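Side-chain contact in Csc2 (Thermofilum pendens, PDB 4TXD), which carries a zinc site and, as a Cas7-family protein of type I-D CRISPR systems, probably binds CRISPR RNA: residues 130-134 against 135-139. Residues are numbered along the deposited sequence; the frame is centred on the assembly and turned at random.
Sequences GKAKD and LGFKK
Leu135 lies beside the last turn of helix 118-134, its CD1 methyl 4.1 Å from CG of Lys131. The two side chains meet at a slant. With CG of Leu135 anti to its own carbonyl carbon (chi1 -70°), the branch point lies 3.2 Å from Lys131 O, at the side of the helix end. Next along the chain, the Phe137 ring turns its edge to the carbonyl of Ala132: CD2 sits 3.4 Å from Ala132 O, which is close to the ring plane. The same CD2 packs against Ala132 CB at 4.2 Å.

Ala132 O also accepts the backbone N-H of Phe137 at 3.1 Å, with the donor tilted 25° from the carbonyl plane. Gly136 N reaches Lys133 O at 3.0 Å, well above the plane of that carbonyl. Together these bonds close a Schellman motif, with Gly136 at positive phi (101°), where a side chain would jam against the preceding carbonyl. Leu135 N is held less firmly, by weak bonds to the oxygens of Lys131 and Ala132. With an alanine at Leu135, Lys131 CG would probably lose the methyl that packs on it, leaving Ile352 as an apolar neighbour, and the contact with Glu356 would probably go as well.

Helix 343-365 covers this turn: Ile352 touches Lys131 and Ala132, Glu356 meets Leu135 and forms a salt bridge with Lys131, and Met358 touches Phe137. The Phe137 ring also meets that of Phe167, which lies in sequence between the zinc ligands Asp165 and Cys168; the Phe137 side chain itself stays about 9 Å from the zinc ion and does not touch it.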
loop_
_atom_site.group_PDB
_atom_site.type_symbol
_atom_site.label_atom_id
_atom_site.label_comp_id
_atom_site.label_asym_id
_atom_site.label_seq_id
_atom_site.Cartn_x
_atom_site.Cartn_y
_atom_site.Cartn_z
ATOM N N GLY A 130 22.516 -8.361 9.998
ATOM C CA GLY A 130 23.593 -8.011 10.885
ATOM C C GLY A 130 23.623 -6.537 11.212
ATOM O O GLY A 130 23.854 -6.162 12.320
ATOM N N LYS A 131 23.375 -5.721 10.215
ATOM C CA LYS A 131 23.315 -4.304 10.397
ATOM C C LYS A 131 22.179 -3.893 11.317
ATOM O O LYS A 131 22.322 -3.016 12.103
ATOM C CB LYS A 131 23.204 -3.614 9.072
ATOM C CG LYS A 131 23.032 -2.131 9.207
ATOM C CD LYS A 131 23.613 -1.407 8.021
ATOM C CE LYS A 131 23.274 0.071 8.041
ATOM N NZ LYS A 131 22.995 0.618 6.689
ATOM N N ALA A 132 21.059 -4.576 11.208
ATOM C CA ALA A 132 19.944 -4.370 12.092
ATOM C C ALA A 132 20.278 -4.724 13.525
ATOM O O ALA A 132 19.874 -4.064 14.420
ATOM C CB ALA A 132 18.748 -5.151 11.618
ATOM N N LYS A 133 21.016 -5.800 13.712
ATOM C CA LYS A 133 21.475 -6.191 15.027
ATOM C C LYS A 133 22.339 -5.107 15.650
ATOM O O LYS A 133 22.167 -4.759 16.772
ATOM C CB LYS A 133 22.268 -7.481 14.951
ATOM C CG LYS A 133 22.678 -8.011 16.301
ATOM C CD LYS A 133 23.122 -9.457 16.269
ATOM C CE LYS A 133 23.601 -9.920 17.635
ATOM N NZ LYS A 133 24.698 -10.907 17.540
ATOM N N ASP A 134 23.277 -4.606 14.878
ATOM C CA ASP A 134 24.142 -3.513 15.321
ATOM C C ASP A 134 23.337 -2.272 15.697
ATOM O O ASP A 134 23.768 -1.468 16.515
ATOM C CB ASP A 134 25.152 -3.126 14.233
ATOM C CG ASP A 134 26.165 -4.230 13.931
ATOM O OD1 ASP A 134 26.266 -5.203 14.710
ATOM O OD2 ASP A 134 26.871 -4.112 12.904
ATOM N N LEU A 135 22.170 -2.115 15.116
ATOM C CA LEU A 135 21.364 -0.937 15.352
ATOM C C LEU A 135 20.415 -1.117 16.507
ATOM O O LEU A 135 19.617 -0.273 16.783
ATOM C CB LEU A 135 20.572 -0.591 14.113
ATOM C CG LEU A 135 21.341 -0.057 12.934
ATOM C CD1 LEU A 135 20.471 -0.073 11.703
ATOM C CD2 LEU A 135 21.851 1.324 13.211
ATOM N N GLY A 136 20.515 -2.248 17.160
ATOM C CA GLY A 136 19.748 -2.496 18.359
ATOM C C GLY A 136 18.515 -3.358 18.181
ATOM O O GLY A 136 17.883 -3.741 19.161
ATOM N N PHE A 137 18.160 -3.672 16.948
ATOM C CA PHE A 137 16.970 -4.449 16.712
ATOM C C PHE A 137 17.054 -5.877 17.244
ATOM O O PHE A 137 18.078 -6.481 17.198
ATOM C CB PHE A 137 16.597 -4.415 15.241
ATOM C CG PHE A 137 16.161 -3.074 14.761
ATOM C CD1 PHE A 137 14.864 -2.668 14.906
ATOM C CD2 PHE A 137 17.036 -2.237 14.168
ATOM C CE1 PHE A 137 14.472 -1.444 14.487
ATOM C CE2 PHE A 137 16.643 -1.021 13.736
ATOM C CZ PHE A 137 15.356 -0.619 13.892
ATOM N N LYS A 138 15.943 -6.384 17.729
ATOM C CA LYS A 138 15.911 -7.660 18.429
ATOM C C LYS A 138 15.467 -8.820 17.546
ATOM O O LYS A 138 15.917 -9.945 17.738
ATOM C CB LYS A 138 14.985 -7.564 19.647
ATOM C CG LYS A 138 15.558 -6.713 20.771
ATOM C CD LYS A 138 14.655 -6.740 21.996
ATOM C CE LYS A 138 15.234 -5.895 23.108
ATOM N NZ LYS A 138 14.318 -5.842 24.276
ATOM N N LYS A 139 14.601 -8.565 16.594
ATOM C CA LYS A 139 14.153 -9.625 15.722
ATOM C C LYS A 139 15.148 -9.886 14.611
ATOM O O LYS A 139 14.911 -9.566 13.487
ATOM C CB LYS A 139 12.790 -9.291 15.168
ATOM C CG LYS A 139 11.685 -9.636 16.134
ATOM C CD LYS A 139 11.522 -8.652 17.277
ATOM C CE LYS A 139 10.352 -9.008 18.181
ATOM N NZ LYS A 139 9.063 -8.517 17.664
#